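Local coordinates for cysteine synthase (Fusobacterium nucleatum subsp. nucleatum strain ATCC 25586, PDB 5XEM), which produces hydrogen sulfide and, with pyridoxal 5'-phosphate as cofactor, probably also makes L-cysteine and acetate from O-acetyl-L-serine and sulfide, at residues Q146-H156 / T179-G187; P203-L212 / M225-Y236. One frame throughout, in Å; residues are numbered along the deposited sequence.

Contact 1 (Q146-H156 / T179-G187); sequences QFTNVNNPKAH and TGTGGSFSG. With PLP (pyridoxal-5'-phosphate), chain D; 85F ((2R)-2-azanyl-3-[(2R)-2-azanyl-3-oxidanyl-3-oxidanylidene-propyl]sulfanyl-propanoic acid), chain C.
Asn152 and Thr181 carry the hydrogen bond that ties the two segments together, and it illustrates how a second shell can set a phosphate-binding loop. Asn152 ND2 donates to Thr181 OG1 at 3.0 Å (156° at the hydrogen), with the hydroxyl close to the amide plane. The amide reaches across because its CG stands opposite the backbone N (chi1 168°). Its ND2 also donates, again nearly in plane, to Gln146 O at 2.9 Å, so two bonds restrain the rotation of the group. Thr181 OG1 further accepts from Gly183 N, an ST turn, and gives its own proton to PLP O2P at 2.8 Å.

Bonds to the bound groups extend this network. The backbone N atoms of Gly180, Thr181, Gly182 and Ser184, together with Ser184 OG, grip the phosphate at the N-terminus of helix 183-195. On the other segment, Gln146 NE2 donates to the carboxylate oxygen 85F O at 2.8 Å, while Gln146 OE1 is held by Thr77 and Lys46.

Thr181 CG2 lies 3.7 Å from Gln146 CG and also meets the Phe147 ring, whose edge approaches 85F CD. Further along, Ser184 CA makes a CH-pi interaction over a face of the His156 ring, 3.7 Å from its centroid; His156 ND1 is bonded to Thr160. Helices 151-156 and 183-187 cross at -56°, with Gly187 CA only 3.2 Å from Pro153 O in a CA-H...O contact.

With two donors pointing at Thr181 OG1, its proton is directed to the phosphate. The loop thus presents a row of donors to the anion, probably helped by the positive end of the helix dipole, while Gln146 holds a carboxylate oxygen of the bound lanthionine.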
# COMPACT_ATOMS: atom_id res chain seq x y z
N GLN A 146 -8.37 -20.01 8.81
CA GLN A 146 -8.85 -18.79 9.43
C GLN A 146 -10.28 -18.90 10.02
O GLN A 146 -10.64 -18.13 10.91
CB GLN A 146 -8.83 -17.64 8.43
CG GLN A 146 -9.67 -17.87 7.19
CD GLN A 146 -9.53 -16.73 6.21
OE1 GLN A 146 -9.39 -15.57 6.60
NE2 GLN A 146 -9.55 -17.06 4.94
N PHE A 147 -11.08 -19.83 9.50
CA PHE A 147 -12.46 -19.97 9.98
C PHE A 147 -12.58 -20.58 11.37
O PHE A 147 -13.55 -20.31 12.08
CB PHE A 147 -13.27 -20.78 8.96
CG PHE A 147 -13.24 -20.17 7.61
CD1 PHE A 147 -14.05 -19.09 7.33
CD2 PHE A 147 -12.34 -20.63 6.63
CE1 PHE A 147 -13.99 -18.48 6.08
CE2 PHE A 147 -12.27 -19.99 5.39
CZ PHE A 147 -13.11 -18.93 5.13
N THR A 148 -11.60 -21.39 11.76
CA THR A 148 -11.65 -22.15 13.02
C THR A 148 -10.46 -21.88 13.95
O THR A 148 -10.52 -22.20 15.14
CB THR A 148 -11.68 -23.65 12.69
OG1 THR A 148 -10.43 -24.05 12.11
CG2 THR A 148 -12.80 -23.93 11.69
N ASN A 149 -9.39 -21.28 13.43
CA ASN A 149 -8.15 -21.12 14.19
C ASN A 149 -8.26 -19.97 15.16
O ASN A 149 -8.39 -18.81 14.76
CB ASN A 149 -6.99 -20.91 13.21
CG ASN A 149 -5.61 -21.07 13.84
OD1 ASN A 149 -5.40 -20.74 15.00
ND2 ASN A 149 -4.66 -21.57 13.05
N VAL A 150 -8.19 -20.26 16.46
CA VAL A 150 -8.30 -19.17 17.45
C VAL A 150 -7.20 -18.14 17.35
O VAL A 150 -7.37 -17.03 17.84
CB VAL A 150 -8.39 -19.64 18.92
CG1 VAL A 150 -9.60 -20.54 19.08
CG2 VAL A 150 -7.10 -20.31 19.35
N ASN A 151 -6.10 -18.47 16.69
CA ASN A 151 -5.04 -17.49 16.47
C ASN A 151 -5.43 -16.35 15.53
O ASN A 151 -4.71 -15.33 15.45
CB ASN A 151 -3.76 -18.17 16.01
CG ASN A 151 -3.12 -19.00 17.10
OD1 ASN A 151 -3.02 -18.54 18.24
ND2 ASN A 151 -2.74 -20.24 16.78
N ASN A 152 -6.54 -16.51 14.81
CA ASN A 152 -7.16 -15.39 14.08
C ASN A 152 -7.67 -14.31 15.08
O ASN A 152 -7.05 -13.24 15.23
CB ASN A 152 -8.20 -15.96 13.07
CG ASN A 152 -9.11 -14.93 12.46
OD1 ASN A 152 -9.07 -13.73 12.78
ND2 ASN A 152 -9.98 -15.43 11.57
N PRO A 153 -8.74 -14.60 15.84
CA PRO A 153 -9.16 -13.57 16.81
C PRO A 153 -8.09 -13.21 17.85
O PRO A 153 -8.00 -12.04 18.26
CB PRO A 153 -10.41 -14.16 17.47
CG PRO A 153 -10.41 -15.60 17.13
CD PRO A 153 -9.64 -15.76 15.83
N LYS A 154 -7.27 -14.17 18.28
CA LYS A 154 -6.22 -13.81 19.26
C LYS A 154 -5.18 -12.79 18.75
O LYS A 154 -4.68 -12.01 19.53
CB LYS A 154 -5.50 -15.03 19.80
CG LYS A 154 -6.40 -15.88 20.69
CD LYS A 154 -5.75 -17.17 21.20
CE LYS A 154 -4.52 -16.87 22.02
NZ LYS A 154 -3.44 -16.49 21.07
N ALA A 155 -4.87 -12.80 17.46
CA ALA A 155 -3.95 -11.82 16.89
C ALA A 155 -4.48 -10.40 17.12
O ALA A 155 -3.74 -9.52 17.56
CB ALA A 155 -3.73 -12.10 15.39
N HIS A 156 -5.78 -10.23 16.91
CA HIS A 156 -6.45 -8.92 17.05
C HIS A 156 -6.67 -8.57 18.51
O HIS A 156 -6.59 -7.40 18.90
CB HIS A 156 -7.78 -8.93 16.33
CG HIS A 156 -7.64 -9.12 14.81
ND1 HIS A 156 -7.10 -8.17 14.02
CD2 HIS A 156 -7.97 -10.19 13.99
CE1 HIS A 156 -7.09 -8.62 12.73
NE2 HIS A 156 -7.65 -9.85 12.71
N THR A 179 -17.41 -8.07 8.93
CA THR A 179 -17.21 -9.49 9.21
C THR A 179 -17.19 -10.37 7.96
O THR A 179 -17.91 -10.13 6.97
CB THR A 179 -18.31 -10.07 10.16
OG1 THR A 179 -19.61 -9.96 9.54
CG2 THR A 179 -18.28 -9.32 11.48
N GLY A 180 -16.35 -11.39 8.03
CA GLY A 180 -16.29 -12.50 7.09
C GLY A 180 -16.06 -13.77 7.91
O GLY A 180 -16.98 -14.59 8.08
N THR A 181 -14.85 -13.96 8.42
CA THR A 181 -14.63 -14.99 9.45
C THR A 181 -15.26 -14.56 10.81
O THR A 181 -15.75 -15.40 11.57
CB THR A 181 -13.14 -15.32 9.71
OG1 THR A 181 -12.49 -14.24 10.37
CG2 THR A 181 -12.41 -15.74 8.43
N GLY A 182 -15.24 -13.26 11.06
CA GLY A 182 -15.68 -12.64 12.29
C GLY A 182 -14.55 -12.47 13.28
O GLY A 182 -14.76 -12.03 14.43
N GLY A 183 -13.35 -12.83 12.85
CA GLY A 183 -12.20 -12.83 13.74
C GLY A 183 -11.72 -11.48 14.13
O GLY A 183 -11.39 -11.25 15.31
N SER A 184 -11.61 -10.56 13.18
CA SER A 184 -11.16 -9.21 13.54
C SER A 184 -12.17 -8.55 14.47
O SER A 184 -11.77 -7.93 15.48
CB SER A 184 -10.85 -8.33 12.31
OG SER A 184 -11.96 -8.28 11.46
N PHE A 185 -13.47 -8.66 14.16
CA PHE A 185 -14.48 -8.15 15.08
C PHE A 185 -14.34 -8.77 16.47
O PHE A 185 -14.32 -8.06 17.51
CB PHE A 185 -15.91 -8.41 14.58
CG PHE A 185 -16.93 -8.18 15.65
CD1 PHE A 185 -17.23 -6.89 16.07
CD2 PHE A 185 -17.53 -9.24 16.30
CE1 PHE A 185 -18.10 -6.66 17.10
CE2 PHE A 185 -18.43 -9.02 17.34
CZ PHE A 185 -18.70 -7.72 17.74
N SER A 186 -14.31 -10.10 16.50
CA SER A 186 -14.50 -10.82 17.77
C SER A 186 -13.26 -10.70 18.66
O SER A 186 -13.38 -10.51 19.85
CB SER A 186 -14.88 -12.27 17.53
OG SER A 186 -16.05 -12.34 16.70
N GLY A 187 -12.06 -10.77 18.08
CA GLY A 187 -10.86 -10.65 18.86
C GLY A 187 -10.64 -9.24 19.37
O GLY A 187 -10.27 -9.03 20.53
N1 PLP D . -12.82 -7.02 4.56
C2 PLP D . -11.96 -7.64 3.74
C2A PLP D . -11.37 -6.87 2.55
C3 PLP D . -11.57 -8.97 3.96
O3 PLP D . -10.69 -9.57 3.12
C4 PLP D . -12.09 -9.68 5.04
C4A PLP D . -11.71 -11.12 5.31
C5 PLP D . -12.98 -9.00 5.88
C6 PLP D . -13.31 -7.67 5.62
C5A PLP D . -13.61 -9.65 7.10
O4P PLP D . -12.60 -9.84 8.15
P PLP D . -12.67 -11.04 9.24
O1P PLP D . -11.70 -10.81 10.26
O2P PLP D . -12.47 -12.24 8.45
O3P PLP D . -14.08 -11.02 9.69
N 85F C . -11.53 -11.86 4.22
CA 85F C . -11.22 -13.30 4.34
CB 85F C . -12.46 -14.15 3.98
SG 85F C . -13.76 -14.08 5.19
CD 85F C . -15.04 -15.23 4.63
CE 85F C . -15.66 -14.89 3.25
NZ2 85F C . -16.08 -13.49 3.17
CZ1 85F C . -16.90 -15.80 3.07
OH1 85F C . -17.64 -15.52 2.07
OH2 85F C . -17.14 -16.74 3.88
C 85F C . -10.06 -13.69 3.45
OXT 85F C . -9.26 -12.78 3.14
O 85F C . -9.95 -14.90 3.13

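Contact 2 (P203-L212 / M225-Y236); sequences PVEPASSPLL and MGMSIGGIPAVY. With 85F ((2R)-2-azanyl-3-[(2R)-2-azanyl-3-oxidanyl-3-oxidanylidene-propyl]sulfanyl-propanoic acid), chain C.
Different first torsions spread Leu211 and Leu212 over the loop 225-236: Leu211 has CG anti to its backbone N (chi1 -180°), whereas Leu212 keeps CG beside the N (chi1 -59°). They follow strand 203-206, in the mixed sheet of the larger domain of this fold type II PLP enzyme, and the loop they meet is one wall of the lanthionine pocket.

Leu211 CD2 comes to 3.8 Å from Met227 CB, and the same methyl touches Ile232. The two branches of Leu212 part: CD2 rests on Ile232 CD1 at 3.7 Å, while CD1 runs against the phenol end of Tyr236, 3.6 Å from CZ. Met227 brings its CE over one face of that ring, and Pro203 CB lies at the ring edge.

At the strand, Met225 turns back at its last torsion (chi3 58°), which lays CE 3.4 Å from Val204 O and against the ring of Pro206. Beyond it, water replaces direct polar contact: water 1 donates to Ser209 O at 2.7 Å and accepts from Met227 N at 2.8 Å. A second water joins Ser209 OG to Met227 O, the latter bond weak.

The start of the short helix is tied back to the strand by Leu212 N, which donates to the syn lone pair of Glu205 OE1 at 2.8 Å; Glu205 OE2 is bonded to Ser213. The loop's other side serves the lanthionine. Gly226 O accepts from 85F NZ2, Ser228 N donates to 85F OH2, and Ser228 OG donates to 85F OH1 at 2.7 Å.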
# COMPACT_ATOMS: atom_id res chain seq x y z
N PRO A 203 -20.51 -5.76 14.79
CA PRO A 203 -20.15 -6.33 13.51
C PRO A 203 -21.04 -5.77 12.41
O PRO A 203 -22.20 -5.37 12.67
CB PRO A 203 -20.40 -7.82 13.73
CG PRO A 203 -21.61 -7.85 14.61
CD PRO A 203 -21.49 -6.63 15.49
N VAL A 204 -20.51 -5.75 11.17
CA VAL A 204 -21.27 -5.38 10.01
C VAL A 204 -21.28 -6.57 9.05
O VAL A 204 -20.27 -7.26 8.91
CB VAL A 204 -20.68 -4.14 9.26
CG1 VAL A 204 -21.65 -3.71 8.16
CG2 VAL A 204 -20.33 -3.01 10.23
N GLU A 205 -22.43 -6.83 8.45
CA GLU A 205 -22.53 -7.86 7.41
C GLU A 205 -23.19 -7.27 6.17
O GLU A 205 -23.77 -6.17 6.22
CB GLU A 205 -23.29 -9.08 7.96
CG GLU A 205 -24.78 -8.88 8.17
CD GLU A 205 -25.48 -10.10 8.74
OE1 GLU A 205 -24.84 -11.17 8.84
OE2 GLU A 205 -26.69 -9.99 9.06
N PRO A 206 -23.08 -7.95 5.02
CA PRO A 206 -23.73 -7.41 3.83
C PRO A 206 -25.25 -7.46 3.97
O PRO A 206 -25.80 -8.51 4.35
CB PRO A 206 -23.27 -8.36 2.72
CG PRO A 206 -22.07 -9.02 3.25
CD PRO A 206 -22.27 -9.13 4.71
N ALA A 207 -25.91 -6.37 3.63
CA ALA A 207 -27.39 -6.36 3.66
C ALA A 207 -27.98 -7.43 2.76
O ALA A 207 -29.03 -7.96 3.12
CB ALA A 207 -27.95 -4.98 3.28
N SER A 208 -27.36 -7.77 1.63
CA SER A 208 -27.90 -8.82 0.75
C SER A 208 -27.37 -10.24 1.08
O SER A 208 -27.65 -11.20 0.36
CB SER A 208 -27.66 -8.48 -0.72
OG SER A 208 -26.33 -8.11 -0.92
N SER A 209 -26.60 -10.35 2.15
CA SER A 209 -26.30 -11.66 2.71
C SER A 209 -26.35 -11.62 4.23
O SER A 209 -25.35 -11.83 4.91
CB SER A 209 -24.96 -12.17 2.23
OG SER A 209 -24.89 -13.58 2.47
N PRO A 210 -27.57 -11.43 4.76
CA PRO A 210 -27.78 -11.10 6.14
C PRO A 210 -27.92 -12.34 7.02
O PRO A 210 -28.96 -12.54 7.68
CB PRO A 210 -29.07 -10.32 6.07
CG PRO A 210 -29.85 -11.07 5.05
CD PRO A 210 -28.85 -11.48 4.03
N LEU A 211 -26.84 -13.12 7.10
CA LEU A 211 -26.87 -14.38 7.82
C LEU A 211 -27.15 -14.18 9.31
O LEU A 211 -28.00 -14.90 9.88
CB LEU A 211 -25.59 -15.20 7.62
CG LEU A 211 -25.53 -16.55 8.34
CD1 LEU A 211 -26.74 -17.39 7.97
CD2 LEU A 211 -24.23 -17.30 8.03
N LEU A 212 -26.43 -13.26 9.93
CA LEU A 212 -26.52 -13.04 11.37
C LEU A 212 -27.84 -12.38 11.74
O LEU A 212 -28.41 -12.68 12.82
CB LEU A 212 -25.38 -12.14 11.87
CG LEU A 212 -23.94 -12.65 11.63
CD1 LEU A 212 -22.91 -11.67 12.19
CD2 LEU A 212 -23.75 -14.02 12.25
N MET A 225 -16.21 -9.55 2.92
CA MET A 225 -17.25 -9.70 3.96
C MET A 225 -18.23 -10.82 3.55
O MET A 225 -18.14 -11.38 2.45
CB MET A 225 -17.96 -8.38 4.20
CG MET A 225 -17.23 -7.48 5.18
SD MET A 225 -17.86 -5.80 5.30
CE MET A 225 -19.58 -6.17 5.77
N GLY A 226 -19.15 -11.14 4.44
CA GLY A 226 -20.14 -12.17 4.20
C GLY A 226 -19.64 -13.52 4.68
O GLY A 226 -18.44 -13.73 4.82
N MET A 227 -20.57 -14.42 4.91
CA MET A 227 -20.29 -15.75 5.48
C MET A 227 -20.85 -16.80 4.55
O MET A 227 -22.06 -16.98 4.50
CB MET A 227 -20.97 -15.84 6.83
CG MET A 227 -20.21 -15.04 7.87
SD MET A 227 -21.08 -14.94 9.46
CE MET A 227 -20.00 -13.85 10.38
N SER A 228 -19.98 -17.48 3.80
CA SER A 228 -20.42 -18.43 2.78
C SER A 228 -19.83 -19.84 2.90
O SER A 228 -19.79 -20.60 1.90
CB SER A 228 -20.18 -17.87 1.37
OG SER A 228 -18.81 -17.67 1.04
N ILE A 229 -19.36 -20.19 4.08
CA ILE A 229 -18.84 -21.56 4.30
C ILE A 229 -19.93 -22.57 4.68
O ILE A 229 -19.62 -23.75 4.87
CB ILE A 229 -17.68 -21.64 5.34
CG1 ILE A 229 -18.19 -21.42 6.78
CG2 ILE A 229 -16.58 -20.67 4.97
CD1 ILE A 229 -17.16 -21.70 7.87
N GLY A 230 -21.18 -22.13 4.80
CA GLY A 230 -22.30 -23.03 5.14
C GLY A 230 -22.74 -22.93 6.59
O GLY A 230 -23.40 -23.84 7.11
N GLY A 231 -22.39 -21.84 7.24
CA GLY A 231 -22.78 -21.61 8.63
C GLY A 231 -21.94 -20.49 9.19
O GLY A 231 -21.09 -19.92 8.47
N ILE A 232 -22.16 -20.17 10.45
CA ILE A 232 -21.38 -19.13 11.13
C ILE A 232 -20.01 -19.67 11.55
O ILE A 232 -19.93 -20.71 12.19
CB ILE A 232 -22.16 -18.57 12.34
CG1 ILE A 232 -23.48 -17.95 11.88
CG2 ILE A 232 -21.33 -17.51 13.08
CD1 ILE A 232 -24.42 -17.60 13.01
N PRO A 233 -18.91 -19.00 11.18
CA PRO A 233 -17.59 -19.53 11.55
C PRO A 233 -17.36 -19.63 13.05
O PRO A 233 -17.89 -18.84 13.79
CB PRO A 233 -16.61 -18.52 10.92
CG PRO A 233 -17.42 -17.80 9.89
CD PRO A 233 -18.81 -17.72 10.46
N ALA A 234 -16.58 -20.63 13.48
CA ALA A 234 -16.30 -20.87 14.89
C ALA A 234 -15.64 -19.68 15.57
O ALA A 234 -15.83 -19.45 16.77
CB ALA A 234 -15.41 -22.11 15.03
N VAL A 235 -14.86 -18.91 14.82
CA VAL A 235 -14.16 -17.76 15.40
C VAL A 235 -15.00 -16.50 15.60
O VAL A 235 -14.52 -15.55 16.20
CB VAL A 235 -12.87 -17.39 14.62
CG1 VAL A 235 -11.88 -18.55 14.71
CG2 VAL A 235 -13.19 -17.05 13.17
N TYR A 236 -16.24 -16.48 15.11
CA TYR A 236 -17.15 -15.39 15.39
C TYR A 236 -17.79 -15.60 16.75
O TYR A 236 -18.35 -16.68 17.01
CB TYR A 236 -18.25 -15.32 14.32
CG TYR A 236 -19.28 -14.27 14.61
CD1 TYR A 236 -18.96 -12.92 14.53
CD2 TYR A 236 -20.58 -14.61 15.04
CE1 TYR A 236 -19.89 -11.96 14.81
CE2 TYR A 236 -21.51 -13.64 15.34
CZ TYR A 236 -21.17 -12.31 15.24
OH TYR A 236 -22.08 -11.32 15.53
N 85F C . -11.53 -11.86 4.22
CA 85F C . -11.22 -13.30 4.34
CB 85F C . -12.46 -14.15 3.98
SG 85F C . -13.76 -14.08 5.19
CD 85F C . -15.04 -15.23 4.63
CE 85F C . -15.66 -14.89 3.25
NZ2 85F C . -16.08 -13.49 3.17
CZ1 85F C . -16.90 -15.80 3.07
OH1 85F C . -17.64 -15.52 2.07
OH2 85F C . -17.14 -16.74 3.88
C 85F C . -10.06 -13.69 3.45
OXT 85F C . -9.26 -12.78 3.14
O 85F C . -9.95 -14.90 3.13
O HOH W 1 -23.19 -13.45 5.32
O HOH W 2 -22.56 -14.97 2.16

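How the contacts relate
Contact 1 is deeply buried, with its polar bonds gathered mostly round the phosphate, whereas contact 2 reaches from the interior to the surface and is mainly apolar, with two waters bridging its backbone and hydroxyl groups. They meet at Thr179, whose OG1 probably bonds to Val204 O and whose O probably accepts from Gly226 N. Helix 183-195 leads directly into strand 200-206, so the phosphate loop and the strand that precedes the leucines are successive elements. Both contacts touch the lanthionine at different ends: contact 1 binds the carboxylate of the half joined to the cofactor as a Schiff base, contact 2 the amino and carboxylate groups of the distal half.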